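Local coordinates for DUF3298 domain-containing protein (Pseudomonas aeruginosa, PDB 4E72) that is of unknown function but is probably made with a signal peptide and exported, as expected of a predicted lipoprotein of the DUF3298 family, at residues Gln94-Ser105 against Gly117-Arg126; Gln134-Phe145 against Leu213-Leu221. One frame throughout, in Å; residues are numbered along the deposited sequence.

Contact 1: residues Gln94-Ser105 against Gly117-Arg126; sequences QHDGLVIIELSS and GRGFINYDRR
I101 and I121 stand side by side in a β hairpin, strands 98-108 and 115-124, within a mixed sheet. They form a hydrogen-bonded antiparallel pair, CB atoms 3.9 Å apart. On the same face L103 fills the hollow over G119, which has no side chain. Its CD1 lies 3.8 Å from G119 C; its CD2 touches I121 CD1, the side chains crossing at about a right angle. Helix 44-54 covers I101 and I121.

The other face carries I100, E102, F120 and N122 among others. E102 runs beside F120, CG 3.7 Å from CE1, with CG anti to the backbone N (chi1 -158°) and the chain extended beyond it. Its OE1 salt-bridges R92. I100 bends CD1 toward N122 OD1, 3.4 Å away; the N122 amide bonds to V180 O and L182 N.

At the open end of the hairpin, beside the H95-L98 turn, the aliphatic part of R125 arches over G97 O, CD 3.7 Å from V99 CG2. A water joins R125 NH1, Q94 OE1 and L98 O; R125 also bonds to G4 O and D7 O, and Q94 to L9 N. At the other end S105 N and R118 NH1 donate to G117 O from opposite faces of its plane, each at 3.0 Å.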
loop_
_atom_site.group_PDB
_atom_site.type_symbol
_atom_site.label_atom_id
_atom_site.label_comp_id
_atom_site.label_asym_id
_atom_site.label_seq_id
_atom_site.Cartn_x
_atom_site.Cartn_y
_atom_site.Cartn_z
ATOM N N GLN A 94 -2.486 2.417 -14.054
ATOM C CA GLN A 94 -3.524 3.315 -14.555
ATOM C C GLN A 94 -4.280 2.568 -15.617
ATOM O O GLN A 94 -3.662 2.123 -16.595
ATOM C CB GLN A 94 -2.950 4.627 -15.100
ATOM C CG GLN A 94 -2.489 5.539 -13.987
ATOM C CD GLN A 94 -2.317 6.943 -14.455
ATOM O OE1 GLN A 94 -3.283 7.638 -14.747
ATOM N NE2 GLN A 94 -1.084 7.399 -14.488
ATOM N N HIS A 95 -5.594 2.358 -15.397
ATOM C CA HIS A 95 -6.473 1.666 -16.346
ATOM C C HIS A 95 -7.920 1.998 -16.061
ATOM O O HIS A 95 -8.317 2.113 -14.897
ATOM C CB HIS A 95 -6.274 0.126 -16.341
ATOM C CG HIS A 95 -6.720 -0.556 -15.080
ATOM N ND1 HIS A 95 -7.993 -1.101 -14.964
ATOM C CD2 HIS A 95 -6.053 -0.743 -13.911
ATOM C CE1 HIS A 95 -8.065 -1.590 -13.736
ATOM N NE2 HIS A 95 -6.920 -1.401 -13.062
ATOM N N ASP A 96 -8.692 2.156 -17.134
ATOM C CA ASP A 96 -10.144 2.344 -17.175
ATOM C C ASP A 96 -10.631 3.496 -16.272
ATOM O O ASP A 96 -11.707 3.404 -15.673
ATOM C CB ASP A 96 -10.823 1.002 -16.788
ATOM C CG ASP A 96 -10.473 -0.157 -17.730
ATOM O OD1 ASP A 96 -10.745 -0.038 -18.941
ATOM O OD2 ASP A 96 -9.906 -1.172 -17.249
ATOM N N GLY A 97 -9.842 4.569 -16.200
ATOM C CA GLY A 97 -10.152 5.727 -15.370
ATOM C C GLY A 97 -9.747 5.591 -13.908
ATOM O O GLY A 97 -10.023 6.489 -13.111
ATOM N N LEU A 98 -9.104 4.472 -13.534
ATOM C CA LEU A 98 -8.625 4.225 -12.171
ATOM C C LEU A 98 -7.133 4.521 -12.033
ATOM O O LEU A 98 -6.372 4.246 -12.959
ATOM C CB LEU A 98 -8.866 2.772 -11.716
ATOM C CG LEU A 98 -10.278 2.163 -11.750
ATOM C CD1 LEU A 98 -10.257 0.808 -11.072
ATOM C CD2 LEU A 98 -11.289 3.026 -11.041
ATOM N N VAL A 99 -6.717 5.060 -10.868
ATOM C CA VAL A 99 -5.291 5.289 -10.561
ATOM C C VAL A 99 -4.971 4.422 -9.354
ATOM O O VAL A 99 -5.607 4.587 -8.322
ATOM C CB VAL A 99 -4.877 6.776 -10.336
ATOM C CG1 VAL A 99 -3.352 6.918 -10.285
ATOM C CG2 VAL A 99 -5.448 7.681 -11.410
ATOM N N ILE A 100 -4.063 3.449 -9.499
ATOM C CA ILE A 100 -3.694 2.579 -8.381
ATOM C C ILE A 100 -2.342 3.049 -7.868
ATOM O O ILE A 100 -1.352 2.926 -8.565
ATOM C CB ILE A 100 -3.718 1.052 -8.686
ATOM C CG1 ILE A 100 -4.938 0.585 -9.510
ATOM C CG2 ILE A 100 -3.469 0.208 -7.401
ATOM C CD1 ILE A 100 -6.356 0.961 -9.042
ATOM N N ILE A 101 -2.336 3.673 -6.699
ATOM C CA ILE A 101 -1.140 4.203 -6.055
ATOM C C ILE A 101 -0.697 3.222 -4.991
ATOM O O ILE A 101 -1.504 2.838 -4.143
ATOM C CB ILE A 101 -1.374 5.631 -5.470
ATOM C CG1 ILE A 101 -1.694 6.637 -6.617
ATOM C CG2 ILE A 101 -0.139 6.107 -4.668
ATOM C CD1 ILE A 101 -2.371 7.889 -6.187
ATOM N N GLU A 102 0.578 2.799 -5.061
ATOM C CA GLU A 102 1.189 1.919 -4.061
ATOM C C GLU A 102 2.047 2.755 -3.114
ATOM O O GLU A 102 2.851 3.589 -3.563
ATOM C CB GLU A 102 2.011 0.791 -4.696
ATOM C CG GLU A 102 2.175 -0.365 -3.718
ATOM C CD GLU A 102 2.923 -1.612 -4.152
ATOM O OE1 GLU A 102 2.847 -1.998 -5.342
ATOM O OE2 GLU A 102 3.534 -2.247 -3.263
ATOM N N LEU A 103 1.865 2.520 -1.798
ATOM C CA LEU A 103 2.547 3.225 -0.714
ATOM C C LEU A 103 3.527 2.330 0.024
ATOM O O LEU A 103 3.197 1.188 0.330
ATOM C CB LEU A 103 1.511 3.762 0.290
ATOM C CG LEU A 103 0.288 4.480 -0.306
ATOM C CD1 LEU A 103 -0.872 4.397 0.627
ATOM C CD2 LEU A 103 0.608 5.934 -0.662
ATOM N N SER A 104 4.734 2.858 0.311
ATOM C CA SER A 104 5.819 2.174 1.032
ATOM C C SER A 104 6.362 3.061 2.103
ATOM O O SER A 104 6.541 4.264 1.894
ATOM C CB SER A 104 6.980 1.810 0.102
ATOM O OG SER A 104 6.560 1.082 -1.033
ATOM N N SER A 105 6.706 2.451 3.216
ATOM C CA SER A 105 7.348 3.118 4.331
ATOM C C SER A 105 8.381 2.183 4.932
ATOM O O SER A 105 8.241 0.954 4.853
ATOM C CB SER A 105 6.325 3.556 5.378
ATOM O OG SER A 105 5.661 2.445 5.953
ATOM N N GLY A 117 6.123 -0.740 6.020
ATOM C CA GLY A 117 4.693 -0.547 5.826
ATOM C C GLY A 117 4.361 -0.527 4.343
ATOM O O GLY A 117 5.183 -0.117 3.520
ATOM N N ARG A 118 3.156 -0.977 3.991
ATOM C CA ARG A 118 2.640 -0.978 2.604
ATOM C C ARG A 118 1.218 -0.548 2.648
ATOM O O ARG A 118 0.586 -0.696 3.680
ATOM C CB ARG A 118 2.767 -2.348 1.887
ATOM C CG ARG A 118 4.176 -2.806 1.580
ATOM C CD ARG A 118 4.877 -2.019 0.487
ATOM N NE ARG A 118 6.197 -2.583 0.189
ATOM C CZ ARG A 118 7.299 -2.402 0.920
ATOM N NH1 ARG A 118 7.268 -1.641 2.012
ATOM N NH2 ARG A 118 8.437 -2.989 0.572
ATOM N N GLY A 119 0.726 -0.007 1.541
ATOM C CA GLY A 119 -0.652 0.458 1.405
ATOM C C GLY A 119 -1.041 0.705 -0.042
ATOM O O GLY A 119 -0.187 0.759 -0.943
ATOM N N PHE A 120 -2.340 0.829 -0.275
ATOM C CA PHE A 120 -2.854 1.140 -1.613
ATOM C C PHE A 120 -3.801 2.322 -1.552
ATOM O O PHE A 120 -4.452 2.558 -0.527
ATOM C CB PHE A 120 -3.601 -0.059 -2.234
ATOM C CG PHE A 120 -2.774 -1.249 -2.638
ATOM C CD1 PHE A 120 -1.714 -1.112 -3.538
ATOM C CD2 PHE A 120 -3.119 -2.528 -2.218
ATOM C CE1 PHE A 120 -0.967 -2.228 -3.943
ATOM C CE2 PHE A 120 -2.383 -3.644 -2.637
ATOM C CZ PHE A 120 -1.303 -3.485 -3.483
ATOM N N ILE A 121 -3.883 3.047 -2.655
ATOM C CA ILE A 121 -4.898 4.056 -2.934
ATOM C C ILE A 121 -5.547 3.602 -4.250
ATOM O O ILE A 121 -4.843 3.376 -5.234
ATOM C CB ILE A 121 -4.387 5.518 -3.009
ATOM C CG1 ILE A 121 -3.627 5.954 -1.733
ATOM C CG2 ILE A 121 -5.555 6.483 -3.367
ATOM C CD1 ILE A 121 -2.854 7.306 -1.872
ATOM N N ASN A 122 -6.859 3.420 -4.254
ATOM C CA ASN A 122 -7.628 3.101 -5.463
ATOM C C ASN A 122 -8.466 4.337 -5.790
ATOM O O ASN A 122 -9.516 4.539 -5.211
ATOM C CB ASN A 122 -8.494 1.851 -5.286
ATOM C CG ASN A 122 -7.704 0.607 -5.069
ATOM O OD1 ASN A 122 -7.376 -0.101 -6.027
ATOM N ND2 ASN A 122 -7.362 0.331 -3.804
ATOM N N TYR A 123 -7.942 5.210 -6.628
ATOM C CA TYR A 123 -8.619 6.450 -6.974
ATOM C C TYR A 123 -9.393 6.335 -8.287
ATOM O O TYR A 123 -8.797 6.111 -9.343
ATOM C CB TYR A 123 -7.599 7.594 -7.053
ATOM C CG TYR A 123 -8.257 8.945 -7.201
ATOM C CD1 TYR A 123 -8.747 9.628 -6.089
ATOM C CD2 TYR A 123 -8.373 9.553 -8.447
ATOM C CE1 TYR A 123 -9.368 10.869 -6.220
ATOM C CE2 TYR A 123 -9.007 10.791 -8.593
ATOM C CZ TYR A 123 -9.504 11.441 -7.475
ATOM O OH TYR A 123 -10.082 12.678 -7.589
ATOM N N ASP A 124 -10.717 6.513 -8.226
ATOM C CA ASP A 124 -11.592 6.500 -9.410
ATOM C C ASP A 124 -11.755 7.928 -9.946
ATOM O O ASP A 124 -12.268 8.802 -9.252
ATOM C CB ASP A 124 -12.952 5.878 -9.073
ATOM C CG ASP A 124 -13.928 5.707 -10.238
ATOM O OD1 ASP A 124 -13.474 5.686 -11.418
ATOM O OD2 ASP A 124 -15.124 5.534 -9.974
ATOM N N ARG A 125 -11.266 8.168 -11.159
ATOM C CA ARG A 125 -11.324 9.488 -11.792
ATOM C C ARG A 125 -12.724 9.836 -12.327
ATOM O O ARG A 125 -13.026 11.018 -12.510
ATOM C CB ARG A 125 -10.308 9.581 -12.941
ATOM C CG ARG A 125 -8.860 9.537 -12.500
ATOM C CD ARG A 125 -7.984 9.174 -13.669
ATOM N NE ARG A 125 -8.073 10.166 -14.738
ATOM C CZ ARG A 125 -7.730 9.950 -16.004
ATOM N NH1 ARG A 125 -7.275 8.761 -16.383
ATOM N NH2 ARG A 125 -7.853 10.912 -16.902
ATOM N N ARG A 126 -13.558 8.811 -12.601
ATOM C CA ARG A 126 -14.924 8.968 -13.101
ATOM C C ARG A 126 -15.788 9.609 -11.994
ATOM O O ARG A 126 -16.591 10.490 -12.287
ATOM C CB ARG A 126 -15.485 7.598 -13.552
ATOM C CG ARG A 126 -16.780 7.657 -14.358
ATOM C CD ARG A 126 -17.353 6.261 -14.533
ATOM N NE ARG A 126 -18.632 6.261 -15.245
ATOM C CZ ARG A 126 -19.479 5.233 -15.274
ATOM N NH1 ARG A 126 -19.202 4.114 -14.613
ATOM N NH2 ARG A 126 -20.616 5.323 -15.952
HETATM O O HOH W 1 -6.041 6.769 -14.976
#

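Contact 2: residues Gln134-Phe145 against Leu213-Leu221; sequences QDMLVPGQEEAF and LNGIVKPNL
A single β bridge, L137 with V217, joins the connection between helices 133-136 and 142-159 to the loop after strand 205-208. Two backbone bonds flank it. V138 N donates to I216 O at 2.8 Å, almost straight at 175°. K218 N donates to M136 O at 2.9 Å.

I216 is the main bump on the loop. Its two branches diverge from CB, so they meet A144 and F145 separately on the first turn of helix 142-159. CD1 presses on A144 CB at 3.4 Å, a tight carbon contact. CG2 lies at the edge of the F145 ring, 3.7 Å from F145 CB. The Q141 side chain crosses I216 at about a right angle, with its CG close to G215 O. Q141 is the N-cap residue of this helix, and V138 to Q141 form a type II turn.

Deeper in, F145 CD1 meets L213 CD2 at 3.8 Å. Both residues also touch I208, so the pair rests on strand 205-208. L137 CD2 comes 3.9 Å from V217 CG2, the two side chains crossing at a slant.

On the other side of the bridge, K218 extends along the backbone of 135-137. Its NZ reaches D135 O at 2.7 Å, from above the carbonyl plane. The D135 carboxylate is turned to another partner, S132 N, through OD2. L221 CD1 lies 3.6 Å from M136 CA. M136 is selenomethionine in this crystal.

The contact joins an apolar cluster round I216 to a polar grip in which K218 N and NZ take two successive carbonyls, M136 O and D135 O. The lysine charge would probably be favoured beside these carbonyls.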
loop_
_atom_site.group_PDB
_atom_site.type_symbol
_atom_site.label_atom_id
_atom_site.label_comp_id
_atom_site.label_asym_id
_atom_site.label_seq_id
_atom_site.Cartn_x
_atom_site.Cartn_y
_atom_site.Cartn_z
ATOM N N GLN A 134 -15.578 -1.434 0.796
ATOM C CA GLN A 134 -17.035 -1.294 0.808
ATOM C C GLN A 134 -17.542 -0.715 -0.532
ATOM O O GLN A 134 -18.498 -1.242 -1.102
ATOM C CB GLN A 134 -17.489 -0.418 2.010
ATOM C CG GLN A 134 -19.015 -0.255 2.154
ATOM C CD GLN A 134 -19.702 -1.538 2.578
ATOM O OE1 GLN A 134 -19.720 -1.908 3.761
ATOM N NE2 GLN A 134 -20.270 -2.258 1.612
ATOM N N ASP A 135 -16.876 0.330 -1.048
ATOM C CA ASP A 135 -17.229 0.961 -2.329
ATOM C C ASP A 135 -16.976 0.041 -3.537
ATOM O O ASP A 135 -17.563 0.274 -4.577
ATOM C CB ASP A 135 -16.429 2.258 -2.533
ATOM C CG ASP A 135 -16.649 3.326 -1.484
ATOM O OD1 ASP A 135 -17.815 3.494 -1.040
ATOM O OD2 ASP A 135 -15.657 4.020 -1.119
HETATM N N MSE A 136 -16.126 -0.987 -3.417
HETATM C CA MSE A 136 -15.843 -1.873 -4.553
HETATM C C MSE A 136 -16.798 -3.062 -4.651
HETATM O O MSE A 136 -16.835 -3.726 -5.692
HETATM C CB MSE A 136 -14.413 -2.421 -4.492
HETATM C CG MSE A 136 -13.313 -1.366 -4.492
HETATM SE SE MSE A 136 -11.661 -2.276 -3.972
HETATM C CE MSE A 136 -10.580 -0.747 -3.387
ATOM N N LEU A 137 -17.547 -3.349 -3.578
ATOM C CA LEU A 137 -18.359 -4.556 -3.524
ATOM C C LEU A 137 -19.835 -4.365 -3.703
ATOM O O LEU A 137 -20.384 -3.300 -3.427
ATOM C CB LEU A 137 -18.130 -5.293 -2.181
ATOM C CG LEU A 137 -16.692 -5.751 -1.881
ATOM C CD1 LEU A 137 -16.593 -6.299 -0.520
ATOM C CD2 LEU A 137 -16.182 -6.774 -2.895
ATOM N N VAL A 138 -20.474 -5.438 -4.190
ATOM C CA VAL A 138 -21.921 -5.574 -4.299
ATOM C C VAL A 138 -22.427 -5.611 -2.828
ATOM O O VAL A 138 -21.806 -6.285 -1.993
ATOM C CB VAL A 138 -22.315 -6.826 -5.141
ATOM C CG1 VAL A 138 -23.791 -7.176 -4.980
ATOM C CG2 VAL A 138 -21.965 -6.634 -6.623
ATOM N N PRO A 139 -23.447 -4.791 -2.470
ATOM C CA PRO A 139 -23.920 -4.765 -1.062
ATOM C C PRO A 139 -24.225 -6.155 -0.492
ATOM O O PRO A 139 -24.929 -6.955 -1.121
ATOM C CB PRO A 139 -25.194 -3.922 -1.123
ATOM C CG PRO A 139 -25.077 -3.122 -2.364
ATOM C CD PRO A 139 -24.235 -3.891 -3.334
ATOM N N GLY A 140 -23.667 -6.413 0.692
ATOM C CA GLY A 140 -23.776 -7.672 1.420
ATOM C C GLY A 140 -22.772 -8.748 1.023
ATOM O O GLY A 140 -22.830 -9.850 1.569
ATOM N N GLN A 141 -21.813 -8.457 0.115
ATOM C CA GLN A 141 -20.898 -9.516 -0.359
ATOM C C GLN A 141 -19.483 -9.538 0.240
ATOM O O GLN A 141 -18.644 -10.277 -0.283
ATOM C CB GLN A 141 -20.793 -9.514 -1.900
ATOM C CG GLN A 141 -22.155 -9.608 -2.640
ATOM C CD GLN A 141 -23.077 -10.695 -2.119
ATOM O OE1 GLN A 141 -24.110 -10.426 -1.497
ATOM N NE2 GLN A 141 -22.720 -11.945 -2.348
ATOM N N GLU A 142 -19.220 -8.820 1.348
ATOM C CA GLU A 142 -17.881 -8.837 1.956
ATOM C C GLU A 142 -17.478 -10.267 2.357
ATOM O O GLU A 142 -16.380 -10.683 2.027
ATOM C CB GLU A 142 -17.771 -7.879 3.141
ATOM C CG GLU A 142 -16.323 -7.732 3.600
ATOM C CD GLU A 142 -15.915 -6.573 4.490
ATOM O OE1 GLU A 142 -16.791 -5.780 4.902
ATOM O OE2 GLU A 142 -14.697 -6.447 4.751
ATOM N N GLU A 143 -18.376 -11.019 3.010
ATOM C CA GLU A 143 -18.175 -12.417 3.410
ATOM C C GLU A 143 -17.768 -13.265 2.189
ATOM O O GLU A 143 -16.722 -13.920 2.241
ATOM C CB GLU A 143 -19.454 -12.980 4.049
ATOM N N ALA A 144 -18.532 -13.164 1.060
ATOM C CA ALA A 144 -18.221 -13.871 -0.193
ATOM C C ALA A 144 -16.833 -13.461 -0.754
ATOM O O ALA A 144 -16.122 -14.309 -1.288
ATOM C CB ALA A 144 -19.303 -13.608 -1.229
ATOM N N PHE A 145 -16.441 -12.178 -0.608
ATOM C CA PHE A 145 -15.120 -11.704 -1.050
ATOM C C PHE A 145 -13.979 -12.398 -0.275
ATOM O O PHE A 145 -13.017 -12.878 -0.888
ATOM C CB PHE A 145 -14.999 -10.181 -0.897
ATOM C CG PHE A 145 -13.644 -9.612 -1.269
ATOM C CD1 PHE A 145 -13.316 -9.368 -2.600
ATOM C CD2 PHE A 145 -12.711 -9.287 -0.282
ATOM C CE1 PHE A 145 -12.090 -8.807 -2.938
ATOM C CE2 PHE A 145 -11.481 -8.744 -0.622
ATOM C CZ PHE A 145 -11.170 -8.522 -1.953
ATOM N N LEU A 213 -15.078 -13.265 -8.938
ATOM C CA LEU A 213 -15.710 -12.128 -8.262
ATOM C C LEU A 213 -17.007 -11.626 -8.923
ATOM O O LEU A 213 -17.451 -10.521 -8.605
ATOM C CB LEU A 213 -14.691 -10.980 -8.159
ATOM C CG LEU A 213 -13.450 -11.330 -7.334
ATOM C CD1 LEU A 213 -12.312 -10.432 -7.681
ATOM C CD2 LEU A 213 -13.760 -11.365 -5.826
ATOM N N ASN A 214 -17.625 -12.453 -9.794
ATOM C CA ASN A 214 -18.887 -12.165 -10.464
ATOM C C ASN A 214 -19.977 -12.102 -9.422
ATOM O O ASN A 214 -20.210 -13.096 -8.729
ATOM C CB ASN A 214 -19.216 -13.241 -11.514
ATOM C CG ASN A 214 -18.351 -13.221 -12.750
ATOM O OD1 ASN A 214 -18.065 -12.175 -13.340
ATOM N ND2 ASN A 214 -17.993 -14.397 -13.222
ATOM N N GLY A 215 -20.587 -10.932 -9.261
ATOM C CA GLY A 215 -21.635 -10.746 -8.262
ATOM C C GLY A 215 -21.081 -10.430 -6.888
ATOM O O GLY A 215 -21.838 -10.371 -5.916
ATOM N N ILE A 216 -19.738 -10.242 -6.794
ATOM C CA ILE A 216 -19.040 -9.910 -5.562
ATOM C C ILE A 216 -18.514 -8.479 -5.705
ATOM O O ILE A 216 -18.887 -7.609 -4.920
ATOM C CB ILE A 216 -17.924 -10.918 -5.146
ATOM C CG1 ILE A 216 -18.375 -12.414 -5.098
ATOM C CG2 ILE A 216 -17.296 -10.509 -3.832
ATOM C CD1 ILE A 216 -19.696 -12.742 -4.514
ATOM N N VAL A 217 -17.633 -8.246 -6.685
ATOM C CA VAL A 217 -17.100 -6.919 -6.993
ATOM C C VAL A 217 -18.099 -6.267 -7.996
ATOM O O VAL A 217 -18.645 -6.970 -8.834
ATOM C CB VAL A 217 -15.641 -7.022 -7.542
ATOM C CG1 VAL A 217 -15.173 -5.698 -8.136
ATOM C CG2 VAL A 217 -14.663 -7.492 -6.452
ATOM N N LYS A 218 -18.391 -4.966 -7.856
ATOM C CA LYS A 218 -19.272 -4.211 -8.752
ATOM C C LYS A 218 -18.819 -4.391 -10.219
ATOM O O LYS A 218 -17.628 -4.285 -10.486
ATOM C CB LYS A 218 -19.260 -2.732 -8.360
ATOM C CG LYS A 218 -20.142 -2.429 -7.155
ATOM C CD LYS A 218 -19.881 -1.048 -6.633
ATOM C CE LYS A 218 -20.875 -0.672 -5.562
ATOM N NZ LYS A 218 -20.309 0.331 -4.625
ATOM N N PRO A 219 -19.728 -4.742 -11.170
ATOM C CA PRO A 219 -19.288 -5.000 -12.561
ATOM C C PRO A 219 -18.554 -3.837 -13.259
ATOM O O PRO A 219 -17.677 -4.089 -14.084
ATOM C CB PRO A 219 -20.591 -5.321 -13.289
ATOM C CG PRO A 219 -21.534 -5.753 -12.227
ATOM C CD PRO A 219 -21.177 -4.965 -11.008
ATOM N N ASN A 220 -18.911 -2.576 -12.943
ATOM C CA ASN A 220 -18.327 -1.349 -13.518
ATOM C C ASN A 220 -16.853 -1.116 -13.120
ATOM O O ASN A 220 -16.210 -0.211 -13.665
ATOM C CB ASN A 220 -19.160 -0.122 -13.106
ATOM C CG ASN A 220 -19.617 -0.096 -11.647
ATOM O OD1 ASN A 220 -20.672 -0.648 -11.275
ATOM N ND2 ASN A 220 -18.868 0.599 -10.800
ATOM N N LEU A 221 -16.332 -1.916 -12.173
ATOM C CA LEU A 221 -14.967 -1.832 -11.683
ATOM C C LEU A 221 -14.103 -2.964 -12.250
ATOM O O LEU A 221 -12.902 -3.016 -11.961
ATOM C CB LEU A 221 -14.945 -1.849 -10.143
ATOM C CG LEU A 221 -15.547 -0.622 -9.457
ATOM C CD1 LEU A 221 -15.668 -0.854 -7.957
ATOM C CD2 LEU A 221 -14.726 0.644 -9.744
#

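Overall arrangement
Contact 1 is completed earlier in the chain than either segment of contact 2. Their centres are about 18 Å apart. Contact 1 lies near the centre of the molecule, about 8 Å from it, and belongs to the six-stranded mixed sheet. Contact 2 lies farther out, about 20 Å from that centre, beside the three-stranded sheet 179-181, 187-190 and 205-208. The two meet directly where N122 ND2 packs on M136 CE at 3.4 Å. The segment 179-182 also borders both: N122 binds its backbone, and M136 touches L182. The six-stranded sheet and the region of the second sheet therefore touch at N122 and M136, next to strand 179-181.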